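Local coordinates for protein nucleoside hydrolase, putative (Trypanosoma brucei, PDB 3FZ0) that belongs to the nucleoside hydrolase family and binds a calcium ion in a pocket beside its central mixed beta-sheet, at residues Gly17-Ala22 / Val132-Leu137; Ile37-Val40 / Glu45-Gln48; Gln204-Glu209 / Ala284-Val289; Trp41-Val46 / Ala179-His184; Val128-Ala133 / Leu288-Pro293. The protein carries 2 engineered substitutions. All blocks are in the same frame, centred on the assembly; numbering follows the deposited sequence.

How the contacts relate
Contact 1 lies at the calcium site. Its centre is about 3 Å from the chain centre, and the centres of the other four contacts lie about 10 to 12 Å from its own. Contacts 2 and 4 share Glu-45 and Val-46 of the connection from strand 32-39 to helix 46-60. Contact 4 borders the pocket: the Asn-43 side chain is about 5 Å from the calcium ion (nearest atoms). Contacts 3 and 5 use successive parts of helix 282-291 against different strands of one sheet, with centres about 10 Å apart. Contact 1 touches contact 3, where Ala-22 CB meets Val-287 CG2 at 3.5 Å. Contacts 1 and 5 share Val-132 and Ala-133, so strand 127-133 runs from the helix packing up to the metal.

Contact 1. Residues Gly17-Ala22 / Val132-Leu137; sequences GDDAIA and VALGPL. With CA (calcium ion), chain G.
The calcium site of a nucleoside hydrolase joins Asp-19 and Leu-134. Asp-19 ends the Asp-x-Asp-x-x-x-Asp-Asp sequence motif of this family, which begins at Asp-12 and also holds Asp-14 and Asp-18. Its carboxylate binds the calcium ion through both oxygens, with OD1 at 2.6 Å and OD2 at 2.5 Å from the metal. Its CG stands beside the backbone N (chi1 -58°), which swings the group from the first turn of helix 17-27 to the ion. Leu-134 brings a main-chain ligand instead. Its carbonyl O lies 2.3 Å from the calcium ion. Asp-19 OD2 and Leu-134 O are 3.2 Å apart. Both are acceptors, and the shared metal holds them together. The CB of Leu-134 also passes close to the carboxylate, 3.4 Å from Asp-19 OD2.

Asp-14 and Asp-283 supply the remaining protein ligands, and three waters complete the shell. Water 1 also donates to Asp-18 OD1, so Asp-18 acts from the second shell. Its other oxygen, OD2, accepts a hydrogen bond from Asp-283 N and is also hydrogen-bonded to a bound BTB molecule. Thr-13 OG1 and Gly-16 N hold the two oxygens of Asp-19 and would help to fix the rotation of its carboxylate.

One apolar touch adds to the metal bonds. The Leu-134 side chain runs on toward the helix. Ala-22, one turn after Asp-18, meets it there, with Ala-22 CB 3.7 Å from Leu-134 CD1.

Contact 2. Residues Ile37-Val40 / Glu45-Gln48; sequences ITVV and EVNQ
Val-39 and Val-46 meet where strand 32-39 gives way to helix 46-60. Both valines adopt the same rotamer. In Val-39 the CG1 methyl is opposite the backbone N (chi1 169°), and in Val-46 the torsion is nearly identical (168°). This brings the two CG1 methyls together, 4.1 Å from Val-39 CG1 to Val-46 CG1, with the side chains running at a slant to one another. Val-39 CG1 also lies 3.9 Å from the carbonyl O of Val-46, so it rests on the main chain of the first helical turn.

The second methyl of Val-46 has another task. Its CG2 packs on backbone, 3.8 Å from the C atom of Val-40. Val-40 turns its CB away from the helix, and its side chain touches Thr-138 and Asn-139 of helix 138-146.

Glu-45 occupies the N-cap position. Its side chain folds back, and OE1 accepts a weak hydrogen bond from Val-46 N at 3.4 Å.

The pair joins the end of strand 32-39 to the first turn of helix 46-60, in the beta-alpha-beta unit with strand 66-68. Farther along the helix, Met-50 and Ile-53 also touch Val-39, and Ile-53 and Leu-57 touch Ile-37, so the helix packs along the strand.

Contact 3. Residues Gln204-Glu209 / Ala284-Val289; sequences QLVNWE and AVAVLV
Apolar packing makes this contact, and Val-206 is its centre. The valine points from the end of strand 203-206 to helix 282-291 and meets three residues there. Ala-286 is the nearest of them in backbone terms, with its CA 5.6 Å from Val-206 CA. Val-206 CB is 3.9 Å from Ala-286 CB, and Val-206 CG1 is 3.8 Å from Ala-286 CA, so the methyl reaches the helix backbone. The small alanine allows this close approach. Val-206 CG1, placed opposite its own backbone N (chi1 -176°), also touches Val-285 CG1 at 4.1 Å. The other methyl serves the next helical turn: Val-206 CG2 lies 4.0 Å from Val-289 CB. These two valine side chains pass each other in opposite directions and do not meet end on.

The polar interactions belong to the residues after the strand. Asn-207 sits at the N-cap of helix 208-212, where its OD1 caps Val-210 N. Beyond it, Trp-208 NE1 makes a hydrogen bond with Tyr-322 OH of the second subunit.

The backbone geometry is that of a helix laid on a sheet. The axes of strand 204-206 and helix segment 284-289 approach to 9.0 Å and run roughly antiparallel, at 152°. Strands 162-165 and 337-343 flank strand 203-206. A helix layer packed on a mostly parallel central sheet is characteristic of the alpha/beta fold of nucleoside hydrolases.

Contact 4. Residues Trp41-Val46 / Ala179-His184; sequences WGNVEV and AEFNSH
The amide of Asn-43 lies over one face of the Phe-181 ring, nearly parallel to it and offset toward its CE2-CZ rim. The two planes are only 10° apart, and the side chains approach from opposite directions. The amide oxygen sits near the outer end of the ring, with Asn-43 OD1 3.2 Å from Phe-181 CZ. The nitrogen is displaced toward one side of it, with Asn-43 ND2 3.4 Å from Phe-181 CE2. Gly-42 meets the same ring differently. Its C atom is in the ring plane at the edge, 3.6 Å from Phe-181 CZ. The loop therefore wraps round the end of the ring. Phe-181 reaches this place because its CG is turned away from the backbone N (chi1 -175°).

Glu-180 holds the start of the helix that carries the ring. It is the N-cap residue, and its carboxylate accepts two backbone N-H groups. Ser-183 N bonds to OE1 at 3.1 Å, on the syn side but tilted 33° out of the carboxylate plane. Asn-182 N bonds to OE2 at 2.9 Å in a nearly straight bond, from above that plane. OE1 also receives Gly-167 N.

On the loop side, Asn-43 N bonds to Asp-14 OD2, and Asp-14 binds the calcium ion. Asn-43 OD1 takes a weak hydrogen bond from Trp-83 N. The contact therefore joins a polar amide, set beside the metal site, to the face of one phenyl ring by van der Waals packing.

Contact 5. Residues Val128-Ala133 / Leu288-Pro293; sequences VYQLVA and LVAIRP
Gln-130 and Val-132 of strand 127-133 both meet Ala-290, near the end of helix 282-291. The polar part is one hydrogen bond. Gln-130 NE2 donates to Ala-290 O at 3.1 Å. The bond is bent, with an N-H...O angle of 146°, and the donor sits 28° out of the carbonyl plane. The apolar part lies next to it, where Val-132 CG2 touches Ala-290 CB at 3.7 Å. The two strand residues are two apart, so their side chains project from the same side of the sheet and share one alanine. Ile-291 adds a loose touch, with its CG2 4.4 Å from Gln-130 OE1.

The next shell fixes the Gln-130 amide. Its chain is extended beyond CG (chi2 -179°) and carries the amide across to the helix. NE2 is bonded more strongly to Pro-160 O, outside the two segments. OE1 bonds to Arg-7 NH1 from strand 6-13, which lies beside strand 127-133. With both ends engaged, the amide is well defined in its rotation. OE1 also lies 3.3 Å from Ala-290 O, but both are acceptors and do not bond.

The helix is ending here. Arg-292 N still bonds to Leu-288 O at 2.8 Å, but Arg-292 is the first residue to leave helical geometry. Gln-130 thus donates to a main-chain carbonyl in the last turn. Farther out, Val-163 of strand 162-165 touches both Val-289 and Ala-290, while Leu-288 packs on Phe-348 and Ala-351 of helix 345-356. The end of helix 282-291 therefore lies between the sheet and helix 345-356.

Contact 1. Residues Gly17-Ala22 / Val132-Leu137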
# COMPACT_ATOMS: atom_id res chain seq x y z
N GLY B 17 -31.15 -7.22 -8.38
CA GLY B 17 -31.91 -7.89 -9.43
C GLY B 17 -31.34 -9.26 -9.75
O GLY B 17 -32.08 -10.26 -9.76
N ASP B 18 -30.03 -9.35 -9.99
CA ASP B 18 -29.43 -10.66 -10.29
C ASP B 18 -29.37 -11.61 -9.08
O ASP B 18 -29.46 -12.82 -9.23
CB ASP B 18 -28.12 -10.54 -11.09
CG ASP B 18 -26.96 -9.97 -10.27
OD1 ASP B 18 -27.13 -8.90 -9.63
OD2 ASP B 18 -25.88 -10.65 -10.27
N ASP B 19 -29.29 -11.06 -7.88
CA ASP B 19 -29.50 -11.88 -6.68
C ASP B 19 -30.89 -12.55 -6.66
O ASP B 19 -31.03 -13.72 -6.26
CB ASP B 19 -29.33 -11.04 -5.42
CG ASP B 19 -27.98 -10.38 -5.33
OD1 ASP B 19 -27.76 -9.34 -5.97
OD2 ASP B 19 -27.10 -10.89 -4.59
N ALA B 20 -31.92 -11.81 -7.04
CA ALA B 20 -33.27 -12.37 -7.07
C ALA B 20 -33.38 -13.51 -8.08
O ALA B 20 -33.91 -14.54 -7.72
CB ALA B 20 -34.32 -11.29 -7.34
N ILE B 21 -32.89 -13.31 -9.31
CA ILE B 21 -32.87 -14.38 -10.33
C ILE B 21 -32.09 -15.61 -9.80
O ILE B 21 -32.51 -16.75 -9.98
CB ILE B 21 -32.23 -13.92 -11.69
CG1 ILE B 21 -33.01 -12.74 -12.29
CG2 ILE B 21 -32.10 -15.12 -12.69
CD1 ILE B 21 -34.47 -13.04 -12.62
N ALA B 22 -30.96 -15.36 -9.14
CA ALA B 22 -30.16 -16.46 -8.56
C ALA B 22 -30.93 -17.28 -7.50
O ALA B 22 -30.89 -18.52 -7.49
CB ALA B 22 -28.85 -15.94 -7.98
N VAL B 132 -23.46 -20.32 -0.85
CA VAL B 132 -23.23 -19.55 -2.05
C VAL B 132 -23.30 -18.07 -1.68
O VAL B 132 -24.30 -17.64 -1.14
CB VAL B 132 -24.29 -19.86 -3.09
CG1 VAL B 132 -23.97 -19.13 -4.44
CG2 VAL B 132 -24.40 -21.37 -3.24
N ALA B 133 -22.26 -17.31 -1.98
CA ALA B 133 -22.16 -15.92 -1.55
C ALA B 133 -22.31 -15.04 -2.76
O ALA B 133 -21.50 -15.13 -3.70
CB ALA B 133 -20.77 -15.66 -0.90
N LEU B 134 -23.31 -14.16 -2.73
CA LEU B 134 -23.61 -13.33 -3.89
C LEU B 134 -23.39 -11.84 -3.64
O LEU B 134 -23.90 -10.99 -4.40
CB LEU B 134 -25.06 -13.56 -4.32
CG LEU B 134 -25.49 -15.02 -4.52
CD1 LEU B 134 -26.97 -15.11 -4.89
CD2 LEU B 134 -24.61 -15.72 -5.58
N GLY B 135 -22.66 -11.51 -2.60
CA GLY B 135 -22.36 -10.12 -2.32
C GLY B 135 -20.99 -9.96 -1.70
O GLY B 135 -20.14 -10.86 -1.82
N PRO B 136 -20.74 -8.80 -1.08
CA PRO B 136 -19.51 -8.66 -0.36
C PRO B 136 -19.45 -9.77 0.67
O PRO B 136 -20.50 -10.14 1.22
CB PRO B 136 -19.66 -7.30 0.30
CG PRO B 136 -20.54 -6.54 -0.62
CD PRO B 136 -21.52 -7.54 -1.08
N LEU B 137 -18.25 -10.27 0.95
CA LEU B 137 -18.08 -11.40 1.86
C LEU B 137 -18.13 -11.13 3.38
O LEU B 137 -17.76 -12.00 4.17
CB LEU B 137 -16.80 -12.15 1.50
CG LEU B 137 -16.86 -12.66 0.06
CD1 LEU B 137 -15.46 -12.91 -0.49
CD2 LEU B 137 -17.74 -13.92 0.03
CA CA G . -25.21 -9.60 -5.64
O HOH W 1 -25.68 -8.17 -7.57
O HOH W 2 -23.32 -9.99 -6.89
O HOH W 3 -23.50 -7.55 -5.21

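Contact 2. Residues Ile37-Val40 / Glu45-Gln48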
# COMPACT_ATOMS: atom_id res chain seq x y z
N ILE B 37 -31.41 -17.42 4.11
CA ILE B 37 -30.93 -16.32 3.30
C ILE B 37 -30.36 -15.30 4.27
O ILE B 37 -31.02 -14.88 5.24
CB ILE B 37 -32.05 -15.72 2.43
CG1 ILE B 37 -32.50 -16.77 1.38
CG2 ILE B 37 -31.60 -14.39 1.80
CD1 ILE B 37 -33.75 -16.38 0.53
N THR B 38 -29.09 -14.96 4.07
CA THR B 38 -28.43 -14.02 4.94
C THR B 38 -28.13 -12.77 4.11
O THR B 38 -27.60 -12.85 3.00
CB THR B 38 -27.16 -14.59 5.56
OG1 THR B 38 -26.27 -14.99 4.51
CG2 THR B 38 -27.51 -15.80 6.40
N VAL B 39 -28.49 -11.62 4.65
CA VAL B 39 -28.46 -10.37 3.88
C VAL B 39 -27.19 -9.59 4.23
O VAL B 39 -26.81 -9.47 5.40
CB VAL B 39 -29.75 -9.55 4.15
CG1 VAL B 39 -29.64 -8.14 3.59
CG2 VAL B 39 -30.93 -10.31 3.58
N VAL B 40 -26.53 -9.06 3.20
CA VAL B 40 -25.34 -8.25 3.43
C VAL B 40 -25.50 -6.94 2.68
O VAL B 40 -26.22 -6.89 1.70
CB VAL B 40 -24.05 -9.03 3.05
CG1 VAL B 40 -24.00 -9.32 1.57
CG2 VAL B 40 -22.80 -8.32 3.52
N GLU B 45 -28.70 -1.12 0.83
CA GLU B 45 -28.56 -1.20 2.25
C GLU B 45 -29.34 -2.38 2.86
O GLU B 45 -30.42 -2.74 2.37
CB GLU B 45 -28.96 0.16 2.85
CG GLU B 45 -28.01 0.67 3.96
CD GLU B 45 -26.61 -0.00 3.93
OE1 GLU B 45 -26.29 -0.83 4.86
OE2 GLU B 45 -25.88 0.31 2.95
N VAL B 46 -28.79 -2.99 3.91
CA VAL B 46 -29.40 -4.15 4.57
C VAL B 46 -30.91 -4.03 4.85
O VAL B 46 -31.66 -4.99 4.65
CB VAL B 46 -28.63 -4.53 5.85
CG1 VAL B 46 -29.41 -5.54 6.72
CG2 VAL B 46 -27.27 -5.11 5.47
N ASN B 47 -31.35 -2.86 5.30
CA ASN B 47 -32.78 -2.63 5.49
C ASN B 47 -33.62 -2.79 4.22
O ASN B 47 -34.69 -3.39 4.24
CB ASN B 47 -33.03 -1.26 6.10
CG ASN B 47 -32.91 -1.27 7.60
OD1 ASN B 47 -33.21 -2.27 8.25
ND2 ASN B 47 -32.47 -0.15 8.17
N GLN B 48 -33.12 -2.25 3.11
CA GLN B 48 -33.78 -2.36 1.86
C GLN B 48 -33.65 -3.81 1.38
O GLN B 48 -34.62 -4.38 0.87
CB GLN B 48 -33.17 -1.37 0.87
CG GLN B 48 -33.84 -1.36 -0.50
CD GLN B 48 -35.29 -0.99 -0.40
OE1 GLN B 48 -35.61 0.12 0.02
NE2 GLN B 48 -36.19 -1.91 -0.76

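Contact 3. Residues Gln204-Glu209 / Ala284-Val289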
# COMPACT_ATOMS: atom_id res chain seq x y z
N GLN B 204 -14.76 -22.05 -5.01
CA GLN B 204 -15.04 -21.85 -6.44
C GLN B 204 -15.28 -20.37 -6.72
O GLN B 204 -16.23 -19.76 -6.18
CB GLN B 204 -16.27 -22.65 -6.89
CG GLN B 204 -16.22 -24.12 -6.47
CD GLN B 204 -15.12 -24.89 -7.15
OE1 GLN B 204 -15.11 -25.00 -8.37
NE2 GLN B 204 -14.16 -25.41 -6.36
N LEU B 205 -14.43 -19.79 -7.55
CA LEU B 205 -14.50 -18.35 -7.82
C LEU B 205 -15.28 -18.07 -9.09
O LEU B 205 -14.75 -18.17 -10.21
CB LEU B 205 -13.09 -17.73 -7.88
CG LEU B 205 -12.96 -16.21 -7.98
CD1 LEU B 205 -13.07 -15.42 -6.65
CD2 LEU B 205 -11.63 -15.85 -8.72
N VAL B 206 -16.55 -17.73 -8.95
CA VAL B 206 -17.34 -17.35 -10.11
C VAL B 206 -17.14 -15.85 -10.35
O VAL B 206 -17.78 -14.98 -9.72
CB VAL B 206 -18.79 -17.79 -9.95
CG1 VAL B 206 -19.61 -17.48 -11.23
CG2 VAL B 206 -18.82 -19.31 -9.58
N ASN B 207 -16.19 -15.56 -11.24
CA ASN B 207 -15.69 -14.22 -11.45
C ASN B 207 -16.46 -13.50 -12.53
O ASN B 207 -17.22 -14.12 -13.29
CB ASN B 207 -14.20 -14.25 -11.82
CG ASN B 207 -13.90 -15.24 -12.92
OD1 ASN B 207 -14.04 -14.93 -14.11
ND2 ASN B 207 -13.55 -16.45 -12.53
N TRP B 208 -16.22 -12.20 -12.62
CA TRP B 208 -16.90 -11.33 -13.57
C TRP B 208 -16.83 -11.82 -15.04
O TRP B 208 -17.88 -11.95 -15.69
CB TRP B 208 -16.34 -9.91 -13.44
CG TRP B 208 -16.79 -8.92 -14.48
CD1 TRP B 208 -15.99 -8.28 -15.39
CD2 TRP B 208 -18.12 -8.43 -14.70
NE1 TRP B 208 -16.72 -7.43 -16.14
CE2 TRP B 208 -18.04 -7.49 -15.75
CE3 TRP B 208 -19.37 -8.70 -14.13
CZ2 TRP B 208 -19.19 -6.82 -16.28
CZ3 TRP B 208 -20.52 -8.02 -14.63
CH2 TRP B 208 -20.41 -7.10 -15.70
N GLU B 209 -15.63 -12.09 -15.54
CA GLU B 209 -15.45 -12.42 -16.96
C GLU B 209 -16.13 -13.72 -17.36
O GLU B 209 -16.73 -13.80 -18.40
CB GLU B 209 -13.97 -12.46 -17.37
CG GLU B 209 -13.24 -11.11 -17.24
CD GLU B 209 -12.61 -10.88 -15.85
OE1 GLU B 209 -13.07 -11.50 -14.88
OE2 GLU B 209 -11.65 -10.07 -15.73
N ALA B 284 -26.69 -15.41 -10.86
CA ALA B 284 -27.40 -16.61 -11.33
C ALA B 284 -26.40 -17.64 -11.82
O ALA B 284 -26.60 -18.85 -11.63
CB ALA B 284 -28.43 -16.28 -12.42
N VAL B 285 -25.31 -17.16 -12.43
CA VAL B 285 -24.27 -18.06 -12.92
C VAL B 285 -23.59 -18.78 -11.73
O VAL B 285 -23.30 -19.99 -11.78
CB VAL B 285 -23.24 -17.30 -13.85
CG1 VAL B 285 -22.12 -18.22 -14.36
CG2 VAL B 285 -23.94 -16.68 -15.05
N ALA B 286 -23.36 -18.05 -10.65
CA ALA B 286 -22.74 -18.62 -9.47
C ALA B 286 -23.64 -19.71 -8.86
O ALA B 286 -23.17 -20.81 -8.56
CB ALA B 286 -22.41 -17.52 -8.45
N VAL B 287 -24.93 -19.39 -8.64
CA VAL B 287 -25.89 -20.42 -8.17
C VAL B 287 -25.89 -21.66 -9.09
O VAL B 287 -25.89 -22.78 -8.59
CB VAL B 287 -27.35 -19.86 -7.95
CG1 VAL B 287 -28.31 -20.97 -7.64
CG2 VAL B 287 -27.34 -18.84 -6.79
N LEU B 288 -25.85 -21.46 -10.40
CA LEU B 288 -25.78 -22.59 -11.32
C LEU B 288 -24.52 -23.45 -11.09
O LEU B 288 -24.59 -24.70 -11.09
CB LEU B 288 -25.84 -22.12 -12.76
CG LEU B 288 -25.81 -23.23 -13.81
CD1 LEU B 288 -27.16 -23.86 -13.87
CD2 LEU B 288 -25.43 -22.62 -15.13
N VAL B 289 -23.38 -22.80 -10.88
CA VAL B 289 -22.14 -23.52 -10.65
C VAL B 289 -22.26 -24.38 -9.39
O VAL B 289 -21.80 -25.51 -9.39
CB VAL B 289 -20.93 -22.57 -10.62
CG1 VAL B 289 -19.69 -23.25 -10.03
CG2 VAL B 289 -20.62 -22.08 -12.03

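Contact 4. Residues Trp41-Val46 / Ala179-His184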
# COMPACT_ATOMS: atom_id res chain seq x y z
N TRP B 41 -24.84 -5.88 3.17
CA TRP B 41 -24.72 -4.60 2.45
C TRP B 41 -24.05 -4.85 1.08
O TRP B 41 -23.46 -5.91 0.85
CB TRP B 41 -23.91 -3.61 3.28
CG TRP B 41 -22.46 -3.92 3.25
CD1 TRP B 41 -21.79 -4.84 4.02
CD2 TRP B 41 -21.48 -3.34 2.39
NE1 TRP B 41 -20.48 -4.87 3.69
CE2 TRP B 41 -20.24 -3.95 2.70
CE3 TRP B 41 -21.51 -2.34 1.41
CZ2 TRP B 41 -19.05 -3.60 2.05
CZ3 TRP B 41 -20.32 -1.99 0.77
CH2 TRP B 41 -19.11 -2.62 1.09
N GLY B 42 -24.15 -3.87 0.17
CA GLY B 42 -23.54 -3.95 -1.15
C GLY B 42 -24.21 -2.98 -2.11
O GLY B 42 -24.00 -1.74 -2.04
N ASN B 43 -25.03 -3.50 -3.02
CA ASN B 43 -25.76 -2.62 -3.92
C ASN B 43 -27.00 -1.94 -3.33
O ASN B 43 -27.44 -0.89 -3.81
CB ASN B 43 -26.04 -3.29 -5.26
CG ASN B 43 -24.80 -3.27 -6.18
OD1 ASN B 43 -24.15 -2.20 -6.37
ND2 ASN B 43 -24.44 -4.44 -6.71
N VAL B 44 -27.53 -2.53 -2.26
CA VAL B 44 -28.52 -1.87 -1.43
C VAL B 44 -28.22 -2.06 0.04
O VAL B 44 -27.55 -3.02 0.44
CB VAL B 44 -29.98 -2.30 -1.74
CG1 VAL B 44 -30.31 -1.97 -3.22
CG2 VAL B 44 -30.20 -3.78 -1.42
N GLU B 45 -28.70 -1.12 0.83
CA GLU B 45 -28.56 -1.20 2.25
C GLU B 45 -29.34 -2.38 2.86
O GLU B 45 -30.42 -2.74 2.37
CB GLU B 45 -28.96 0.16 2.85
CG GLU B 45 -28.01 0.67 3.96
CD GLU B 45 -26.61 -0.00 3.93
OE1 GLU B 45 -26.29 -0.83 4.86
OE2 GLU B 45 -25.88 0.31 2.95
N VAL B 46 -28.79 -2.99 3.91
CA VAL B 46 -29.40 -4.15 4.57
C VAL B 46 -30.91 -4.03 4.85
O VAL B 46 -31.66 -4.99 4.65
CB VAL B 46 -28.63 -4.53 5.85
CG1 VAL B 46 -29.41 -5.54 6.72
CG2 VAL B 46 -27.27 -5.11 5.47
N ALA B 179 -10.63 -4.20 -10.05
CA ALA B 179 -11.41 -5.00 -9.08
C ALA B 179 -12.89 -5.03 -9.40
O ALA B 179 -13.47 -3.99 -9.76
CB ALA B 179 -11.20 -4.49 -7.62
N GLU B 180 -13.48 -6.22 -9.25
CA GLU B 180 -14.92 -6.44 -9.34
C GLU B 180 -15.62 -5.89 -8.07
O GLU B 180 -15.08 -5.94 -6.96
CB GLU B 180 -15.15 -7.96 -9.54
CG GLU B 180 -16.60 -8.48 -9.62
CD GLU B 180 -17.25 -8.55 -8.27
OE1 GLU B 180 -16.59 -8.93 -7.29
OE2 GLU B 180 -18.43 -8.21 -8.16
N PHE B 181 -16.84 -5.38 -8.24
CA PHE B 181 -17.65 -4.84 -7.12
C PHE B 181 -17.60 -5.55 -5.75
O PHE B 181 -17.25 -4.93 -4.75
CB PHE B 181 -19.12 -4.64 -7.56
CG PHE B 181 -19.98 -3.97 -6.51
CD1 PHE B 181 -19.88 -2.60 -6.29
CD2 PHE B 181 -20.87 -4.72 -5.74
CE1 PHE B 181 -20.66 -1.96 -5.31
CE2 PHE B 181 -21.67 -4.10 -4.75
CZ PHE B 181 -21.57 -2.71 -4.54
N ASN B 182 -17.99 -6.82 -5.69
CA ASN B 182 -18.11 -7.52 -4.40
C ASN B 182 -16.74 -7.60 -3.72
O ASN B 182 -16.61 -7.39 -2.51
CB ASN B 182 -18.69 -8.94 -4.57
CG ASN B 182 -20.16 -8.97 -4.98
OD1 ASN B 182 -20.90 -8.04 -4.70
ND2 ASN B 182 -20.59 -10.07 -5.62
N SER B 183 -15.73 -7.94 -4.51
CA SER B 183 -14.35 -8.00 -4.03
C SER B 183 -13.92 -6.63 -3.51
O SER B 183 -13.46 -6.52 -2.36
CB SER B 183 -13.42 -8.47 -5.15
OG SER B 183 -12.12 -8.80 -4.65
N HIS B 184 -14.09 -5.60 -4.34
CA HIS B 184 -13.73 -4.23 -3.97
C HIS B 184 -14.49 -3.77 -2.72
O HIS B 184 -13.95 -3.07 -1.91
CB HIS B 184 -13.97 -3.27 -5.15
CG HIS B 184 -13.38 -1.91 -4.95
ND1 HIS B 184 -13.79 -0.82 -5.68
CD2 HIS B 184 -12.40 -1.47 -4.12
CE1 HIS B 184 -13.10 0.25 -5.30
NE2 HIS B 184 -12.24 -0.12 -4.36

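Contact 5. Residues Val128-Ala133 / Leu288-Pro293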
# COMPACT_ATOMS: atom_id res chain seq x y z
N VAL B 128 -25.91 -32.64 1.48
CA VAL B 128 -24.72 -31.83 1.44
C VAL B 128 -25.13 -30.37 1.59
O VAL B 128 -26.11 -29.90 0.97
CB VAL B 128 -23.87 -32.12 0.17
CG1 VAL B 128 -24.48 -31.48 -1.08
CG2 VAL B 128 -22.47 -31.64 0.35
N TYR B 129 -24.39 -29.66 2.43
CA TYR B 129 -24.66 -28.25 2.66
C TYR B 129 -23.68 -27.42 1.86
O TYR B 129 -22.49 -27.76 1.80
CB TYR B 129 -24.51 -27.92 4.14
CG TYR B 129 -25.55 -28.57 5.01
CD1 TYR B 129 -25.50 -29.94 5.31
CD2 TYR B 129 -26.59 -27.83 5.56
CE1 TYR B 129 -26.48 -30.54 6.14
CE2 TYR B 129 -27.57 -28.42 6.39
CZ TYR B 129 -27.52 -29.77 6.66
OH TYR B 129 -28.49 -30.36 7.48
N GLN B 130 -24.17 -26.34 1.25
CA GLN B 130 -23.34 -25.43 0.46
C GLN B 130 -23.67 -23.98 0.80
O GLN B 130 -24.83 -23.65 1.12
CB GLN B 130 -23.57 -25.66 -1.04
CG GLN B 130 -23.13 -27.01 -1.53
CD GLN B 130 -23.35 -27.20 -3.01
OE1 GLN B 130 -24.47 -27.45 -3.46
NE2 GLN B 130 -22.28 -27.10 -3.78
N LEU B 131 -22.64 -23.13 0.77
CA LEU B 131 -22.82 -21.72 1.00
C LEU B 131 -22.52 -21.09 -0.32
O LEU B 131 -21.46 -21.34 -0.89
CB LEU B 131 -21.84 -21.22 2.06
CG LEU B 131 -22.03 -19.84 2.74
CD1 LEU B 131 -20.95 -19.66 3.76
CD2 LEU B 131 -21.98 -18.69 1.78
N VAL B 132 -23.46 -20.32 -0.85
CA VAL B 132 -23.23 -19.55 -2.05
C VAL B 132 -23.30 -18.07 -1.68
O VAL B 132 -24.30 -17.64 -1.14
CB VAL B 132 -24.29 -19.86 -3.09
CG1 VAL B 132 -23.97 -19.13 -4.44
CG2 VAL B 132 -24.40 -21.37 -3.24
N ALA B 133 -22.26 -17.31 -1.98
CA ALA B 133 -22.16 -15.92 -1.55
C ALA B 133 -22.31 -15.04 -2.76
O ALA B 133 -21.50 -15.13 -3.70
CB ALA B 133 -20.77 -15.66 -0.90
N LEU B 288 -25.85 -21.46 -10.40
CA LEU B 288 -25.78 -22.59 -11.32
C LEU B 288 -24.52 -23.45 -11.09
O LEU B 288 -24.59 -24.70 -11.09
CB LEU B 288 -25.84 -22.12 -12.76
CG LEU B 288 -25.81 -23.23 -13.81
CD1 LEU B 288 -27.16 -23.86 -13.87
CD2 LEU B 288 -25.43 -22.62 -15.13
N VAL B 289 -23.38 -22.80 -10.88
CA VAL B 289 -22.14 -23.52 -10.65
C VAL B 289 -22.26 -24.38 -9.39
O VAL B 289 -21.80 -25.51 -9.39
CB VAL B 289 -20.93 -22.57 -10.62
CG1 VAL B 289 -19.69 -23.25 -10.03
CG2 VAL B 289 -20.62 -22.08 -12.03
N ALA B 290 -22.88 -23.83 -8.35
CA ALA B 290 -23.02 -24.53 -7.07
C ALA B 290 -23.85 -25.77 -7.18
O ALA B 290 -23.54 -26.78 -6.59
CB ALA B 290 -23.64 -23.62 -6.04
N ILE B 291 -24.95 -25.69 -7.90
CA ILE B 291 -25.87 -26.81 -7.89
C ILE B 291 -25.76 -27.75 -9.10
O ILE B 291 -26.16 -28.90 -8.99
CB ILE B 291 -27.32 -26.38 -7.55
CG1 ILE B 291 -27.90 -25.44 -8.57
CG2 ILE B 291 -27.31 -25.64 -6.23
CD1 ILE B 291 -29.09 -24.60 -7.98
N ARG B 292 -25.21 -27.26 -10.21
CA ARG B 292 -24.96 -28.12 -11.36
C ARG B 292 -23.50 -28.04 -11.74
O ARG B 292 -23.15 -27.32 -12.67
CB ARG B 292 -25.84 -27.74 -12.55
CG ARG B 292 -27.33 -27.68 -12.25
CD ARG B 292 -28.13 -27.90 -13.50
NE ARG B 292 -28.40 -29.32 -13.71
CZ ARG B 292 -28.50 -29.91 -14.90
NH1 ARG B 292 -28.37 -29.21 -16.01
NH2 ARG B 292 -28.76 -31.22 -14.97
N PRO B 293 -22.64 -28.79 -11.02
CA PRO B 293 -21.18 -28.69 -11.22
C PRO B 293 -20.75 -29.05 -12.64
O PRO B 293 -19.67 -28.65 -13.07
CB PRO B 293 -20.61 -29.72 -10.22
CG PRO B 293 -21.76 -30.72 -10.01
CD PRO B 293 -22.98 -29.82 -10.02